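Local coordinates for ParB domain protein nuclease (Sulfolobus solfataricus, PDB 5K5D), which probably takes part in archaeal DNA segregation as the ParB-like component of a pNOB8-type partition system, at residues M4-T8 with D91-L96; E155-F159 with S169-E174. The protein carries 4 engineered substitutions. All blocks are in the same frame, centred on the assembly; numbering follows the deposited sequence.

Interaction 1: M4-T8 with D91-L96; sequences MTELT and DKAYEL
L7 and M4, in the extended N-terminal lead-in to strand 9-15, lie against helix 90-99 of the ParB-like N-terminal domain and touch K92, L96, D91 and E95. The evidence is van der Waals geometry: no hydrogen bond crosses between the segments. L7 and L96 reach toward each other tip to tip, with L7 CD1 3.7 Å from L96 CD2. The L7 and K92 side chains slide past each other in opposite directions, L7 CD2 lying 3.5 Å from K92 CD and nearly as close to K92 CG and CE. K92 stays extended until its last torsion and bends at chi4 (60°), leaving K92 NZ 4.1 Å from T5 CB. The lysine thus gives the lead-in its methylenes, while its charge is paired in a salt bridge with E89, just before the helix.

At the exposed end, M4, modelled as selenomethionine, puts its CE 3.3 Å from E95 OE2, with the two side chains arriving from opposite directions. Chi1 (-179°) sends the M4 chain toward the helix, and bends at chi2 and chi3 bring its end up to E95 OE2. D91 borders the same end, its OD2 4.0 Å from M4 SE. High B-factors for M4 make this the less certain half of the contact. D91 and E95 also rest on I123 of helix 109-128, while L96 also touches F84 and I60 of strand 59-61. Just beyond L7, T8 makes backbone hydrogen bonds with D83 beside strand 76-82. The segment thus passes over the helix and then joins the sheet edge, a helix-on-mixed-sheet arrangement belonging to the ParB-like N-terminal fold.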
HETATM    1  N   MSE B   4       6.573 -14.799 -15.187  1.00 98.00           N
HETATM    2  CA  MSE B   4       5.232 -14.763 -14.614  1.00 95.56           C
HETATM    3  C   MSE B   4       4.172 -15.088 -15.665  1.00 91.17           C
HETATM    4  O   MSE B   4       4.126 -14.467 -16.727  1.00 95.79           O
HETATM    5  CB  MSE B   4       4.954 -13.391 -13.988  1.00 96.68           C
HETATM    6  CG  MSE B   4       3.582 -13.260 -13.331  1.00 98.08           C
HETATM    7 SE   MSE B   4       3.588 -13.542 -11.393  1.00189.48          SE
HETATM    8  CE  MSE B   4       4.639 -11.989 -10.857  1.00136.96           C
ATOM      9  N   THR B   5       3.325 -16.067 -15.359  1.00 83.41           N
ATOM     10  CA  THR B   5       2.233 -16.458 -16.243  1.00 78.02           C
ATOM     11  C   THR B   5       1.376 -15.252 -16.609  1.00 75.09           C
ATOM     12  O   THR B   5       1.223 -14.327 -15.814  1.00 82.69           O
ATOM     13  CB  THR B   5       1.328 -17.519 -15.585  1.00 80.51           C
ATOM     14  OG1 THR B   5       2.137 -18.543 -14.995  1.00 81.84           O
ATOM     15  CG2 THR B   5       0.393 -18.145 -16.613  1.00 82.81           C
ATOM     16  N   GLU B   6       0.824 -15.267 -17.818  1.00 66.90           N
ATOM     17  CA  GLU B   6      -0.053 -14.192 -18.272  1.00 57.53           C
ATOM     18  C   GLU B   6      -1.456 -14.368 -17.716  1.00 55.92           C
ATOM     19  O   GLU B   6      -1.943 -15.490 -17.587  1.00 54.96           O
ATOM     20  CB  GLU B   6      -0.106 -14.149 -19.797  1.00 54.33           C
ATOM     21  CG  GLU B   6       1.185 -13.710 -20.447  1.00 50.71           C
ATOM     22  CD  GLU B   6       1.224 -14.036 -21.918  1.00 55.33           C
ATOM     23  OE1 GLU B   6       1.705 -13.186 -22.697  1.00 57.54           O
ATOM     24  OE2 GLU B   6       0.779 -15.141 -22.297  1.00 60.71           O
ATOM     25  N   LEU B   7      -2.102 -13.254 -17.387  1.00 56.67           N
ATOM     26  CA  LEU B   7      -3.454 -13.295 -16.844  1.00 50.95           C
ATOM     27  C   LEU B   7      -4.485 -13.305 -17.959  1.00 45.55           C
ATOM     28  O   LEU B   7      -4.437 -12.478 -18.865  1.00 47.62           O
ATOM     29  CB  LEU B   7      -3.702 -12.114 -15.903  1.00 48.42           C
ATOM     30  CG  LEU B   7      -2.830 -12.057 -14.650  1.00 52.30           C
ATOM     31  CD1 LEU B   7      -3.304 -10.948 -13.724  1.00 52.91           C
ATOM     32  CD2 LEU B   7      -2.846 -13.397 -13.934  1.00 49.58           C
ATOM     33  N   THR B   8      -5.410 -14.257 -17.886  1.00 42.45           N
ATOM     34  CA  THR B   8      -6.492 -14.369 -18.855  1.00 36.38           C
ATOM     35  C   THR B   8      -7.844 -14.249 -18.160  1.00 37.89           C
ATOM     36  O   THR B   8      -7.993 -14.630 -16.995  1.00 36.58           O
ATOM     37  CB  THR B   8      -6.460 -15.720 -19.574  1.00 37.00           C
ATOM     38  OG1 THR B   8      -7.596 -15.821 -20.444  1.00 54.67           O
ATOM     39  CG2 THR B   8      -6.514 -16.850 -18.559  1.00 29.75           C
ATOM     40  N   ASP B  91      -1.010 -14.148  -5.275  1.00 43.49           N
ATOM     41  CA  ASP B  91      -0.140 -13.167  -5.909  1.00 46.71           C
ATOM     42  C   ASP B  91      -0.817 -12.518  -7.109  1.00 41.81           C
ATOM     43  O   ASP B  91      -0.630 -11.325  -7.364  1.00 43.75           O
ATOM     44  CB  ASP B  91       1.214 -13.781  -6.302  1.00 56.57           C
ATOM     45  CG  ASP B  91       1.074 -15.013  -7.179  1.00 65.44           C
ATOM     46  OD1 ASP B  91       0.286 -15.916  -6.824  1.00 70.14           O
ATOM     47  OD2 ASP B  91       1.754 -15.085  -8.228  1.00 66.71           O
ATOM     48  N   LYS B  92      -1.615 -13.297  -7.832  1.00 28.50           N
ATOM     49  CA  LYS B  92      -2.334 -12.779  -8.990  1.00 33.62           C
ATOM     50  C   LYS B  92      -3.457 -11.823  -8.589  1.00 32.25           C
ATOM     51  O   LYS B  92      -3.670 -10.800  -9.240  1.00 33.17           O
ATOM     52  CB  LYS B  92      -2.872 -13.921  -9.849  1.00 42.81           C
ATOM     53  CG  LYS B  92      -1.800 -14.653 -10.647  1.00 42.00           C
ATOM     54  CD  LYS B  92      -2.403 -15.781 -11.457  1.00 47.23           C
ATOM     55  CE  LYS B  92      -1.405 -16.345 -12.457  1.00 57.05           C
ATOM     56  NZ  LYS B  92      -0.194 -16.892 -11.792  1.00 58.35           N
ATOM     57  N   ALA B  93      -4.169 -12.151  -7.514  1.00 34.77           N
ATOM     58  CA  ALA B  93      -5.221 -11.272  -7.010  1.00 35.20           C
ATOM     59  C   ALA B  93      -4.602  -9.968  -6.523  1.00 27.17           C
ATOM     60  O   ALA B  93      -5.116  -8.883  -6.790  1.00 23.18           O
ATOM     61  CB  ALA B  93      -5.998 -11.944  -5.891  1.00 38.31           C
ATOM     62  N   TYR B  94      -3.488 -10.095  -5.812  1.00 26.57           N
ATOM     63  CA  TYR B  94      -2.721  -8.948  -5.349  1.00 26.25           C
ATOM     64  C   TYR B  94      -2.346  -8.006  -6.489  1.00 29.64           C
ATOM     65  O   TYR B  94      -2.424  -6.787  -6.348  1.00 33.92           O
ATOM     66  CB  TYR B  94      -1.460  -9.418  -4.629  1.00 26.15           C
ATOM     67  CG  TYR B  94      -1.745 -10.141  -3.335  1.00 36.87           C
ATOM     68  CD1 TYR B  94      -0.968 -11.216  -2.927  1.00 35.40           C
ATOM     69  CD2 TYR B  94      -2.798  -9.746  -2.523  1.00 34.82           C
ATOM     70  CE1 TYR B  94      -1.235 -11.878  -1.744  1.00 36.50           C
ATOM     71  CE2 TYR B  94      -3.069 -10.398  -1.340  1.00 40.55           C
ATOM     72  CZ  TYR B  94      -2.287 -11.463  -0.955  1.00 43.14           C
ATOM     73  OH  TYR B  94      -2.561 -12.109   0.225  1.00 48.37           O
ATOM     74  N   GLU B  95      -1.944  -8.574  -7.622  1.00 38.80           N
ATOM     75  CA  GLU B  95      -1.500  -7.760  -8.750  1.00 38.75           C
ATOM     76  C   GLU B  95      -2.660  -7.009  -9.381  1.00 37.21           C
ATOM     77  O   GLU B  95      -2.533  -5.835  -9.728  1.00 38.35           O
ATOM     78  CB  GLU B  95      -0.758  -8.617  -9.779  1.00 38.06           C
ATOM     79  CG  GLU B  95       0.623  -9.032  -9.296  1.00 45.31           C
ATOM     80  CD  GLU B  95       1.102 -10.339  -9.896  1.00 61.19           C
ATOM     81  OE1 GLU B  95       0.664 -10.690 -11.014  1.00 59.83           O
ATOM     82  OE2 GLU B  95       1.920 -11.017  -9.238  1.00 68.04           O
ATOM     83  N   LEU B  96      -3.794  -7.690  -9.511  1.00 40.13           N
ATOM     84  CA  LEU B  96      -5.000  -7.069 -10.042  1.00 34.12           C
ATOM     85  C   LEU B  96      -5.452  -5.897  -9.182  1.00 32.92           C
ATOM     86  O   LEU B  96      -5.761  -4.829  -9.699  1.00 37.72           O
ATOM     87  CB  LEU B  96      -6.118  -8.100 -10.180  1.00 26.64           C
ATOM     88  CG  LEU B  96      -5.872  -9.116 -11.292  1.00 28.42           C
ATOM     89  CD1 LEU B  96      -6.978 -10.159 -11.334  1.00 24.68           C
ATOM     90  CD2 LEU B  96      -5.749  -8.392 -12.628  1.00 25.45           C
TER

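Interaction 2: E155-F159 with S169-E174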
ATOM      1  N   GLU B 155      22.539  -1.459   0.464  1.00 83.17           N
ATOM      2  CA  GLU B 155      21.086  -1.551   0.437  1.00 78.29           C
ATOM      3  C   GLU B 155      20.623  -3.005   0.537  1.00 77.22           C
ATOM      4  O   GLU B 155      19.475  -3.283   0.884  1.00 76.17           O
ATOM      5  CB  GLU B 155      20.554  -0.893  -0.836  1.00 76.22           C
ATOM      6  CG  GLU B 155      19.055  -0.755  -0.891  1.00 81.49           C
ATOM      7  CD  GLU B 155      18.611   0.125  -2.037  1.00 86.57           C
ATOM      8  OE1 GLU B 155      19.168   1.236  -2.176  1.00 89.05           O
ATOM      9  OE2 GLU B 155      17.720  -0.298  -2.804  1.00 85.85           O
ATOM     10  N   ASN B 156      21.528  -3.930   0.233  1.00 73.78           N
ATOM     11  CA  ASN B 156      21.245  -5.354   0.359  1.00 67.92           C
ATOM     12  C   ASN B 156      21.739  -5.893   1.699  1.00 65.05           C
ATOM     13  O   ASN B 156      21.684  -7.097   1.953  1.00 55.20           O
ATOM     14  CB  ASN B 156      21.884  -6.133  -0.795  1.00 70.77           C
ATOM     15  CG  ASN B 156      21.031  -7.304  -1.259  1.00 72.73           C
ATOM     16  OD1 ASN B 156      20.157  -7.775  -0.535  1.00 77.92           O
ATOM     17  ND2 ASN B 156      21.285  -7.777  -2.472  1.00 69.68           N
ATOM     18  N   GLU B 157      22.226  -4.989   2.548  1.00 69.94           N
ATOM     19  CA  GLU B 157      22.726  -5.349   3.873  1.00 67.99           C
ATOM     20  C   GLU B 157      21.619  -5.270   4.917  1.00 63.26           C
ATOM     21  O   GLU B 157      21.570  -6.074   5.847  1.00 55.80           O
ATOM     22  CB  GLU B 157      23.873  -4.425   4.297  1.00 70.11           C
ATOM     23  CG  GLU B 157      25.064  -4.389   3.355  1.00 73.99           C
ATOM     24  CD  GLU B 157      25.832  -5.694   3.312  1.00 77.58           C
ATOM     25  OE1 GLU B 157      26.914  -5.725   2.688  1.00 70.69           O
ATOM     26  OE2 GLU B 157      25.358  -6.689   3.900  1.00 85.39           O
ATOM     27  N   GLU B 158      20.744  -4.279   4.771  1.00 63.99           N
ATOM     28  CA  GLU B 158      19.665  -4.077   5.729  1.00 63.66           C
ATOM     29  C   GLU B 158      18.470  -4.955   5.391  1.00 61.09           C
ATOM     30  O   GLU B 158      18.151  -5.166   4.224  1.00 64.01           O
ATOM     31  CB  GLU B 158      19.244  -2.610   5.783  1.00 66.43           C
ATOM     32  CG  GLU B 158      20.364  -1.656   6.148  1.00 75.73           C
ATOM     33  CD  GLU B 158      21.137  -1.179   4.937  1.00 86.06           C
ATOM     34  OE1 GLU B 158      22.333  -0.849   5.082  1.00 92.46           O
ATOM     35  OE2 GLU B 158      20.542  -1.128   3.839  1.00 86.53           O
ATOM     36  N   PHE B 159      17.813  -5.460   6.427  1.00 52.90           N
ATOM     37  CA  PHE B 159      16.703  -6.381   6.251  1.00 44.57           C
ATOM     38  C   PHE B 159      15.576  -6.055   7.219  1.00 38.41           C
ATOM     39  O   PHE B 159      15.788  -5.409   8.242  1.00 38.40           O
ATOM     40  CB  PHE B 159      17.173  -7.824   6.469  1.00 43.18           C
ATOM     41  CG  PHE B 159      18.151  -8.308   5.435  1.00 42.30           C
ATOM     42  CD1 PHE B 159      19.495  -7.987   5.525  1.00 42.85           C
ATOM     43  CD2 PHE B 159      17.725  -9.091   4.376  1.00 45.26           C
ATOM     44  CE1 PHE B 159      20.399  -8.433   4.574  1.00 43.98           C
ATOM     45  CE2 PHE B 159      18.624  -9.540   3.421  1.00 49.70           C
ATOM     46  CZ  PHE B 159      19.963  -9.210   3.522  1.00 46.61           C
ATOM     47  N   SER B 169      15.639  -7.687   2.065  1.00 44.01           N
ATOM     48  CA  SER B 169      16.493  -6.509   2.093  1.00 44.58           C
ATOM     49  C   SER B 169      15.819  -5.338   1.390  1.00 45.30           C
ATOM     50  O   SER B 169      14.857  -5.521   0.642  1.00 43.26           O
ATOM     51  CB  SER B 169      17.838  -6.803   1.427  1.00 47.61           C
ATOM     52  OG  SER B 169      17.695  -6.926   0.023  1.00 45.61           O
ATOM     53  N   ALA B 170      16.328  -4.137   1.636  1.00 43.69           N
ATOM     54  CA  ALA B 170      15.798  -2.937   1.000  1.00 41.22           C
ATOM     55  C   ALA B 170      15.890  -3.058  -0.510  1.00 50.28           C
ATOM     56  O   ALA B 170      15.082  -2.483  -1.242  1.00 51.87           O
ATOM     57  CB  ALA B 170      16.556  -1.709   1.474  1.00 34.44           C
ATOM     58  N   LEU B 171      16.881  -3.809  -0.976  1.00 48.52           N
ATOM     59  CA  LEU B 171      17.101  -3.949  -2.407  1.00 50.93           C
ATOM     60  C   LEU B 171      16.029  -4.824  -3.038  1.00 41.28           C
ATOM     61  O   LEU B 171      15.390  -4.432  -4.011  1.00 45.74           O
ATOM     62  CB  LEU B 171      18.483  -4.530  -2.686  1.00 53.77           C
ATOM     63  CG  LEU B 171      18.876  -4.584  -4.162  1.00 50.92           C
ATOM     64  CD1 LEU B 171      18.858  -3.189  -4.773  1.00 43.77           C
ATOM     65  CD2 LEU B 171      20.244  -5.227  -4.318  1.00 55.67           C
ATOM     66  N   GLU B 172      15.835  -6.011  -2.475  1.00 41.11           N
ATOM     67  CA  GLU B 172      14.839  -6.942  -2.987  1.00 42.34           C
ATOM     68  C   GLU B 172      13.465  -6.290  -2.962  1.00 44.18           C
ATOM     69  O   GLU B 172      12.724  -6.351  -3.945  1.00 49.72           O
ATOM     70  CB  GLU B 172      14.840  -8.230  -2.163  1.00 43.40           C
ATOM     71  CG  GLU B 172      16.226  -8.832  -1.969  1.00 58.91           C
ATOM     72  CD  GLU B 172      16.236  -9.980  -0.972  1.00 70.59           C
ATOM     73  OE1 GLU B 172      16.192  -9.711   0.248  1.00 61.33           O
ATOM     74  OE2 GLU B 172      16.292 -11.152  -1.407  1.00 80.70           O
ATOM     75  N   TYR B 173      13.133  -5.655  -1.839  1.00 42.81           N
ATOM     76  CA  TYR B 173      11.857  -4.959  -1.693  1.00 41.80           C
ATOM     77  C   TYR B 173      11.685  -3.880  -2.761  1.00 46.28           C
ATOM     78  O   TYR B 173      10.610  -3.732  -3.339  1.00 49.34           O
ATOM     79  CB  TYR B 173      11.727  -4.337  -0.301  1.00 35.53           C
ATOM     80  CG  TYR B 173      10.313  -3.926   0.050  1.00 35.64           C
ATOM     81  CD1 TYR B 173       9.873  -2.622  -0.146  1.00 31.79           C
ATOM     82  CD2 TYR B 173       9.415  -4.846   0.578  1.00 40.48           C
ATOM     83  CE1 TYR B 173       8.578  -2.247   0.178  1.00 31.89           C
ATOM     84  CE2 TYR B 173       8.120  -4.483   0.901  1.00 39.75           C
ATOM     85  CZ  TYR B 173       7.707  -3.185   0.700  1.00 40.20           C
ATOM     86  OH  TYR B 173       6.418  -2.833   1.024  1.00 41.61           O
ATOM     87  N   GLU B 174      12.748  -3.125  -3.015  1.00 41.56           N
ATOM     88  CA  GLU B 174      12.705  -2.075  -4.023  1.00 50.06           C
ATOM     89  C   GLU B 174      12.495  -2.644  -5.423  1.00 51.29           C
ATOM     90  O   GLU B 174      11.766  -2.069  -6.231  1.00 55.74           O
ATOM     91  CB  GLU B 174      13.985  -1.241  -3.988  1.00 54.87           C
ATOM     92  CG  GLU B 174      14.013  -0.119  -5.005  1.00 57.36           C
ATOM     93  CD  GLU B 174      15.344   0.606  -5.025  1.00 69.62           C
ATOM     94  OE1 GLU B 174      15.862   0.872  -6.131  1.00 79.51           O
ATOM     95  OE2 GLU B 174      15.871   0.906  -3.934  1.00 64.51           O
TER
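S169 OG donates to N156 OD1 at 2.7 Å, approaching from above the amide's carbonyl plane, 47° out of it. S169 OG also accepts from E172 N at 3.2 Å and nearly straight (177°), and more weakly from L171 N. With S169 N bonded to the anti lone pair of E172 OE1, the two residues form a capping box at the start of helix 170-180. The S169 hydroxyl, set between backbone N and carbonyl carbon (chi1 72°), therefore serves both the helix end and the loop. Two weak backbone bonds accompany it: L171 N to E155 O and A170 N to E158 O.

S169 also closes strand 167-169 of a two-stranded antiparallel hairpin, facing F159 as a non-hydrogen-bonded pair. S169 CB lies over one face of the F159 ring, 3.8 Å from the centroid, in a CH-pi contact. Between loop and helix, L171 CD2 packs 3.3 Å from N156 ND2, and E155 CG meets A170 CB at 3.6 Å. The E155 and E174 chains cross at about a right angle; E155 OE2 stands 2.5 Å from E174 OE2, consistent with one acid holding a proton. E155 OE1 makes a long, weak ion pair with R193 of helix 189-201.

How the interactions relate
Interactions 1 and 2 follow each other along the chain: the first closes before the second opens. Their centres lie 24 Å apart and their nearest atoms about 12 Å, so they do not touch. Helix 109-128 touches both: I123 of that helix meets D91 and E95 of interaction 1, while A120 and Q117 meet Y173 of 169-174; the Y173 hydroxyl bonds to D121. The contacts also differ in span: interaction 1 brings together parts of the chain 83 residues apart within the N-terminal region, whereas interaction 2 joins the loop before a hairpin to the helix after it, with segments only 10 residues apart.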